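Local coordinates for protein FdhC (Acinetobacter nosocomialis, PDB 5KTC) that probably transfers a 3-hydroxybutanoyl group from coenzyme A to the amino group of a dTDP-linked dideoxy sugar, as a GNAT-superfamily N-acyltransferase, at residues 138-150 / 160-174. Numbering follows the deposited sequence.
With COA (coenzyme A), chain D.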
loop_
_atom_site.group_PDB
_atom_site.type_symbol
_atom_site.label_atom_id
_atom_site.label_comp_id
_atom_site.label_asym_id
_atom_site.label_seq_id
_atom_site.Cartn_x
_atom_site.Cartn_y
_atom_site.Cartn_z
ATOM N N LYS A 138 12.258 8.899 -6.280
ATOM C CA LYS A 138 12.009 8.981 -4.877
ATOM C C LYS A 138 11.351 7.672 -4.313
ATOM O O LYS A 138 11.444 7.369 -3.132
ATOM C CB LYS A 138 11.118 10.218 -4.654
ATOM C CG LYS A 138 11.047 10.611 -3.225
ATOM C CD LYS A 138 10.437 11.981 -2.970
ATOM C CE LYS A 138 10.424 12.130 -1.455
ATOM N NZ LYS A 138 9.795 13.379 -0.961
ATOM N N VAL A 139 10.622 6.964 -5.145
ATOM C CA VAL A 139 9.922 5.718 -4.723
ATOM C C VAL A 139 10.933 4.568 -4.638
ATOM O O VAL A 139 10.906 3.775 -3.714
ATOM C CB VAL A 139 8.723 5.444 -5.668
ATOM C CG1 VAL A 139 7.988 4.140 -5.311
ATOM C CG2 VAL A 139 7.778 6.630 -5.595
ATOM N N HIS A 140 11.890 4.529 -5.575
ATOM C CA HIS A 140 13.027 3.618 -5.435
ATOM C C HIS A 140 13.691 3.862 -4.107
ATOM O O HIS A 140 13.928 2.934 -3.326
ATOM C CB HIS A 140 14.021 3.751 -6.603
ATOM C CG HIS A 140 13.411 3.443 -7.942
ATOM N ND1 HIS A 140 13.090 2.164 -8.319
ATOM C CD2 HIS A 140 13.046 4.229 -8.968
ATOM C CE1 HIS A 140 12.564 2.164 -9.534
ATOM N NE2 HIS A 140 12.480 3.417 -9.930
ATOM N N SER A 141 13.965 5.125 -3.824
ATOM C CA SER A 141 14.724 5.481 -2.664
ATOM C C SER A 141 13.975 5.105 -1.359
ATOM O O SER A 141 14.549 4.569 -0.381
ATOM C CB SER A 141 15.074 6.973 -2.780
ATOM O OG SER A 141 15.673 7.384 -1.601
ATOM N N PHE A 142 12.663 5.318 -1.376
ATOM C CA PHE A 142 11.819 4.910 -0.284
ATOM C C PHE A 142 11.928 3.435 0.040
ATOM O O PHE A 142 12.092 3.068 1.176
ATOM C CB PHE A 142 10.320 5.209 -0.623
ATOM C CG PHE A 142 9.362 4.821 0.458
ATOM C CD1 PHE A 142 8.861 3.522 0.561
ATOM C CD2 PHE A 142 8.930 5.776 1.395
ATOM C CE1 PHE A 142 7.976 3.185 1.582
ATOM C CE2 PHE A 142 8.059 5.439 2.398
ATOM C CZ PHE A 142 7.573 4.142 2.503
ATOM N N HIS A 143 11.670 2.616 -0.961
ATOM C CA HIS A 143 11.707 1.149 -0.800
ATOM C C HIS A 143 13.090 0.620 -0.391
ATOM O O HIS A 143 13.188 -0.196 0.543
ATOM C CB HIS A 143 11.225 0.413 -2.059
ATOM C CG HIS A 143 9.770 0.631 -2.357
ATOM N ND1 HIS A 143 8.782 0.315 -1.458
ATOM C CD2 HIS A 143 9.147 1.147 -3.437
ATOM C CE1 HIS A 143 7.604 0.589 -1.993
ATOM N NE2 HIS A 143 7.797 1.100 -3.195
ATOM N N LEU A 144 14.144 1.150 -0.996
ATOM C CA LEU A 144 15.528 0.750 -0.572
ATOM C C LEU A 144 15.770 1.127 0.857
ATOM O O LEU A 144 16.255 0.333 1.634
ATOM C CB LEU A 144 16.618 1.356 -1.462
ATOM C CG LEU A 144 16.583 0.800 -2.876
ATOM C CD1 LEU A 144 17.209 1.653 -4.009
ATOM C CD2 LEU A 144 17.112 -0.622 -2.900
ATOM N N LYS A 145 15.383 2.318 1.239
ATOM C CA LYS A 145 15.529 2.728 2.613
ATOM C C LYS A 145 14.815 1.797 3.590
ATOM O O LYS A 145 15.347 1.444 4.638
ATOM C CB LYS A 145 15.045 4.164 2.831
ATOM C CG LYS A 145 15.319 4.754 4.242
ATOM C CD LYS A 145 15.114 6.284 4.225
ATOM C CE LYS A 145 15.216 6.965 5.600
ATOM N NZ LYS A 145 16.488 6.635 6.320
ATOM N N MET A 146 13.584 1.437 3.295
ATOM C CA MET A 146 12.840 0.549 4.221
ATOM C C MET A 146 13.374 -0.902 4.213
ATOM O O MET A 146 13.038 -1.683 5.086
ATOM C CB MET A 146 11.344 0.541 3.839
ATOM C CG MET A 146 10.421 -0.118 4.847
ATOM S SD MET A 146 8.684 0.238 4.455
ATOM C CE MET A 146 8.528 1.931 5.020
ATOM N N GLY A 147 14.134 -1.282 3.183
ATOM C CA GLY A 147 14.802 -2.625 3.156
ATOM C C GLY A 147 14.431 -3.576 2.059
ATOM O O GLY A 147 14.741 -4.786 2.137
ATOM N N ALA A 148 13.760 -3.070 1.034
ATOM C CA ALA A 148 13.449 -3.849 -0.159
ATOM C C ALA A 148 14.754 -4.223 -0.878
ATOM O O ALA A 148 15.722 -3.503 -0.813
ATOM C CB ALA A 148 12.565 -3.079 -1.113
ATOM N N GLN A 149 14.776 -5.391 -1.460
ATOM C CA GLN A 149 15.936 -5.810 -2.201
ATOM C C GLN A 149 15.594 -5.712 -3.695
ATOM O O GLN A 149 14.674 -6.313 -4.240
ATOM C CB GLN A 149 16.404 -7.192 -1.748
ATOM C CG GLN A 149 17.829 -7.558 -2.205
ATOM C CD GLN A 149 18.139 -9.089 -2.250
ATOM O OE1 GLN A 149 19.076 -9.532 -2.971
ATOM N NE2 GLN A 149 17.346 -9.900 -1.524
ATOM N N LYS A 150 16.413 -4.914 -4.348
ATOM C CA LYS A 150 16.437 -4.754 -5.766
ATOM C C LYS A 150 16.877 -6.098 -6.281
ATOM O O LYS A 150 18.031 -6.481 -6.049
ATOM C CB LYS A 150 17.463 -3.602 -6.019
ATOM C CG LYS A 150 17.552 -3.031 -7.420
ATOM C CD LYS A 150 18.072 -1.572 -7.455
ATOM C CE LYS A 150 18.306 -1.190 -8.938
ATOM N NZ LYS A 150 18.903 0.131 -9.330
ATOM N N TYR A 160 11.352 -5.615 -7.161
ATOM C CA TYR A 160 11.825 -5.741 -5.802
ATOM C C TYR A 160 11.150 -6.898 -5.111
ATOM O O TYR A 160 10.038 -7.265 -5.458
ATOM C CB TYR A 160 11.490 -4.462 -4.999
ATOM C CG TYR A 160 12.213 -3.230 -5.456
ATOM C CD1 TYR A 160 11.676 -2.390 -6.425
ATOM C CD2 TYR A 160 13.429 -2.891 -4.893
ATOM C CE1 TYR A 160 12.393 -1.278 -6.862
ATOM C CE2 TYR A 160 14.102 -1.754 -5.279
ATOM C CZ TYR A 160 13.571 -0.958 -6.271
ATOM O OH TYR A 160 14.294 0.141 -6.634
ATOM N N ILE A 161 11.797 -7.364 -4.054
ATOM C CA ILE A 161 11.132 -8.176 -3.054
ATOM C C ILE A 161 11.403 -7.609 -1.643
ATOM O O ILE A 161 12.406 -6.950 -1.368
ATOM C CB ILE A 161 11.450 -9.687 -3.048
ATOM C CG1 ILE A 161 12.757 -9.971 -2.418
ATOM C CG2 ILE A 161 11.383 -10.306 -4.441
ATOM C CD1 ILE A 161 13.897 -9.322 -3.085
ATOM N N PHE A 162 10.485 -7.915 -0.741
ATOM C CA PHE A 162 10.588 -7.412 0.651
ATOM C C PHE A 162 10.328 -8.636 1.551
ATOM O O PHE A 162 9.314 -9.274 1.440
ATOM C CB PHE A 162 9.631 -6.229 0.870
ATOM C CG PHE A 162 9.847 -5.534 2.180
ATOM C CD1 PHE A 162 9.321 -6.043 3.341
ATOM C CD2 PHE A 162 10.626 -4.388 2.247
ATOM C CE1 PHE A 162 9.595 -5.474 4.566
ATOM C CE2 PHE A 162 10.894 -3.819 3.478
ATOM C CZ PHE A 162 10.362 -4.354 4.627
ATOM N N PRO A 163 11.324 -9.070 2.305
ATOM C CA PRO A 163 11.150 -10.322 3.046
ATOM C C PRO A 163 10.448 -10.088 4.388
ATOM O O PRO A 163 10.617 -9.012 4.979
ATOM C CB PRO A 163 12.603 -10.771 3.304
ATOM C CG PRO A 163 13.325 -9.522 3.407
ATOM C CD PRO A 163 12.682 -8.571 2.398
ATOM N N LYS A 164 9.704 -11.099 4.842
ATOM C CA LYS A 164 9.006 -11.081 6.146
ATOM C C LYS A 164 9.993 -10.742 7.275
ATOM O O LYS A 164 9.655 -10.054 8.176
ATOM C CB LYS A 164 8.316 -12.428 6.403
ATOM C CG LYS A 164 7.563 -12.502 7.700
ATOM C CD LYS A 164 6.708 -13.743 7.879
ATOM C CE LYS A 164 5.769 -13.527 9.059
ATOM N NZ LYS A 164 5.116 -14.822 9.418
ATOM N N SER A 165 11.192 -11.273 7.189
ATOM C CA SER A 165 12.275 -10.995 8.139
ATOM C C SER A 165 12.601 -9.507 8.306
ATOM O O SER A 165 12.869 -9.031 9.412
ATOM C CB SER A 165 13.535 -11.776 7.765
ATOM O OG SER A 165 14.137 -11.243 6.617
ATOM N N LYS A 166 12.544 -8.750 7.218
ATOM C CA LYS A 166 12.807 -7.349 7.309
ATOM C C LYS A 166 11.650 -6.616 7.948
ATOM O O LYS A 166 11.857 -5.584 8.663
ATOM C CB LYS A 166 13.100 -6.756 5.948
ATOM C CG LYS A 166 13.402 -5.264 5.958
ATOM C CD LYS A 166 14.645 -4.872 6.763
ATOM C CE LYS A 166 15.922 -5.403 6.123
ATOM N NZ LYS A 166 17.101 -5.122 6.998
ATOM N N TYR A 167 10.433 -7.055 7.632
ATOM C CA TYR A 167 9.241 -6.461 8.255
ATOM C C TYR A 167 9.293 -6.615 9.778
ATOM O O TYR A 167 8.936 -5.671 10.508
ATOM C CB TYR A 167 7.943 -7.085 7.706
ATOM C CG TYR A 167 6.782 -7.176 8.684
ATOM C CD1 TYR A 167 5.953 -6.098 8.941
ATOM C CD2 TYR A 167 6.512 -8.373 9.290
ATOM C CE1 TYR A 167 4.873 -6.224 9.828
ATOM C CE2 TYR A 167 5.490 -8.517 10.161
ATOM C CZ TYR A 167 4.668 -7.446 10.449
ATOM O OH TYR A 167 3.671 -7.707 11.375
ATOM N N LYS A 168 9.734 -7.783 10.250
ATOM C CA LYS A 168 9.860 -7.967 11.695
ATOM C C LYS A 168 10.893 -7.014 12.359
ATOM O O LYS A 168 10.590 -6.430 13.416
ATOM C CB LYS A 168 10.182 -9.392 12.016
ATOM C CG LYS A 168 9.055 -10.333 11.702
ATOM C CD LYS A 168 9.473 -11.782 11.939
ATOM C CE LYS A 168 8.389 -12.562 12.652
ATOM N NZ LYS A 168 8.225 -13.892 12.029
ATOM N N GLU A 169 12.045 -6.771 11.747
ATOM C CA GLU A 169 12.921 -5.719 12.273
ATOM C C GLU A 169 12.204 -4.358 12.236
ATOM O O GLU A 169 12.077 -3.630 13.228
ATOM C CB GLU A 169 14.223 -5.632 11.495
ATOM C CG GLU A 169 15.123 -6.890 11.447
ATOM C CD GLU A 169 16.151 -6.786 10.301
ATOM O OE1 GLU A 169 16.577 -5.642 9.981
ATOM O OE2 GLU A 169 16.510 -7.815 9.663
ATOM N N ASN A 170 11.643 -4.033 11.100
ATOM C CA ASN A 170 11.005 -2.751 10.975
ATOM C C ASN A 170 9.864 -2.397 12.001
ATOM O O ASN A 170 9.618 -1.205 12.263
ATOM C CB ASN A 170 10.570 -2.546 9.531
ATOM C CG ASN A 170 11.764 -2.340 8.594
ATOM O OD1 ASN A 170 12.903 -2.488 8.978
ATOM N ND2 ASN A 170 11.478 -2.037 7.362
ATOM N N LYS A 171 9.179 -3.403 12.548
ATOM C CA LYS A 171 8.165 -3.183 13.583
ATOM C C LYS A 171 8.760 -2.460 14.796
ATOM O O LYS A 171 8.099 -1.593 15.328
ATOM C CB LYS A 171 7.436 -4.486 13.990
ATOM C CG LYS A 171 6.125 -4.712 13.219
ATOM C CD LYS A 171 5.197 -5.724 13.916
ATOM C CE LYS A 171 5.939 -7.032 14.166
ATOM N NZ LYS A 171 5.005 -8.181 14.136
ATOM N N ILE A 172 9.989 -2.789 15.181
ATOM C CA ILE A 172 10.637 -2.136 16.315
ATOM C C ILE A 172 11.182 -0.732 15.937
ATOM O O ILE A 172 10.852 0.275 16.550
ATOM C CB ILE A 172 11.762 -3.000 16.864
ATOM C CG1 ILE A 172 11.213 -4.407 17.216
ATOM C CG2 ILE A 172 12.433 -2.357 18.078
ATOM C CD1 ILE A 172 12.070 -5.547 16.657
ATOM N N GLN A 173 11.969 -0.693 14.890
ATOM C CA GLN A 173 12.588 0.531 14.415
ATOM C C GLN A 173 11.552 1.570 14.010
ATOM O O GLN A 173 11.750 2.763 14.177
ATOM C CB GLN A 173 13.449 0.221 13.215
ATOM C CG GLN A 173 14.167 1.457 12.744
ATOM C CD GLN A 173 15.135 1.188 11.635
ATOM O OE1 GLN A 173 15.554 0.058 11.396
ATOM N NE2 GLN A 173 15.496 2.244 10.935
ATOM N N TYR A 174 10.467 1.093 13.409
ATOM C CA TYR A 174 9.416 1.985 12.890
ATOM C C TYR A 174 8.156 2.029 13.793
ATOM O O TYR A 174 7.091 2.519 13.357
ATOM C CB TYR A 174 9.001 1.557 11.482
ATOM C CG TYR A 174 10.002 1.822 10.406
ATOM C CD1 TYR A 174 11.112 0.995 10.200
ATOM C CD2 TYR A 174 9.868 2.942 9.626
ATOM C CE1 TYR A 174 12.050 1.266 9.177
ATOM C CE2 TYR A 174 10.783 3.228 8.615
ATOM C CZ TYR A 174 11.870 2.381 8.392
ATOM O OH TYR A 174 12.697 2.737 7.372
HETATM N N1A COA D . 12.030 6.582 7.529
HETATM C C2A COA D . 11.671 7.811 7.967
HETATM N N3A COA D . 11.080 8.714 7.180
HETATM C C4A COA D . 10.749 8.358 5.948
HETATM C C5A COA D . 11.072 7.010 5.419
HETATM C C6A COA D . 11.762 6.106 6.307
HETATM N N6A COA D . 12.106 4.880 5.924
HETATM N N7A COA D . 10.624 6.955 4.172
HETATM C C8A COA D . 10.074 8.157 3.900
HETATM N N9A COA D . 10.163 8.996 4.967
HETATM C C1B COA D . 9.648 10.380 5.061
HETATM C C2B COA D . 10.001 11.144 3.779
HETATM O O2B COA D . 11.309 11.740 3.818
HETATM C C3B COA D . 8.879 12.120 3.682
HETATM O O3B COA D . 9.142 13.169 4.619
HETATM P P3B COA D . 9.586 14.624 4.101
HETATM O O7A COA D . 8.245 15.370 4.121
HETATM O O8A COA D . 10.488 14.877 5.276
HETATM O O9A COA D . 10.212 14.458 2.740
HETATM C C4B COA D . 7.691 11.331 4.184
HETATM O O4B COA D . 8.214 10.363 5.108
HETATM C C5B COA D . 6.843 10.748 3.071
HETATM O O5B COA D . 7.628 9.913 2.249
HETATM P P1A COA D . 7.767 10.235 0.707
HETATM O O1A COA D . 8.842 9.332 0.144
HETATM O O2A COA D . 7.696 11.698 0.362
HETATM O O3A COA D . 6.452 9.600 0.010
HETATM P P2A COA D . 5.206 10.244 -0.666
HETATM O O4A COA D . 4.367 11.077 0.266
HETATM O O5A COA D . 5.560 10.905 -1.986
HETATM O O6A COA D . 4.309 8.965 -0.993
HETATM C CBP COA D . 3.710 7.749 -3.018
HETATM C CCP COA D . 4.790 8.039 -1.962
HETATM C CDP COA D . 4.325 6.808 -4.023
HETATM C CEP COA D . 2.493 7.093 -2.373
HETATM C CAP COA D . 3.285 9.082 -3.682
HETATM O OAP COA D . 4.531 9.780 -4.011
HETATM C C9P COA D . 2.399 8.923 -4.851
HETATM O O9P COA D . 1.161 8.757 -4.822
HETATM N N8P COA D . 3.056 8.957 -6.029
HETATM C C7P COA D . 2.354 8.800 -7.246
HETATM C C6P COA D . 1.813 7.422 -7.533
HETATM C C5P COA D . 2.955 6.446 -7.661
HETATM O O5P COA D . 3.902 6.723 -8.417
HETATM N N4P COA D . 2.888 5.360 -6.918
HETATM C C3P COA D . 3.994 4.399 -6.846
HETATM C C2P COA D . 4.069 3.494 -8.091
HETATM S S1P COA D . 5.627 2.533 -8.030
HETATM O O HOH W 1 15.056 1.423 7.255
#
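Tyr160 reaches from strand 157-163 to helix 137-146, where its OH meets His140 ND1 in a hydrogen bond of 2.9 Å. The two side chains cross at about a right angle, each taking the other at its ring edge; His140 NE2 is hydrogen-bonded to Met133 O, so both ring nitrogens are engaged, which should hold the rotation of the imidazole. Leu144 CD2 also lies at the edge of the phenol ring, whereas Ala148 CB and Lys150 CA approach it obliquely. At the hairpin, Gln149 N donates to Ile161 O (2.8 Å) and Ile161 N to Gln149 O (3.1 Å), while Ile161 CD1 lies against Gln149 CB.

Helix 137-146 closes in a Schellman motif with Gly147 at the residue that follows, and Asn170 ND2 donates to Met146 O, the carbonyl just before Gly147 (2.8 Å, 160°); the donor lies in the carbonyl plane of Met146, and the oxygen is 3° out of the Asn170 amide plane. The same oxygen sits at the edge of the Phe162 ring, 3.4 Å from CE2. With CG anti to its backbone N (chi1 -169°), Met146 crosses Phe162 at about a right angle, its sulfur oblique to the ring.

Tyr174 OH accepts from coenzyme A N6A (2.7 Å), and a water links this hydroxyl to Lys145 O. The adenine amine thus meets a hydroxyl of one segment that is joined through water to the other, and probably helps to hold Tyr174 beside the end of helix 137-146.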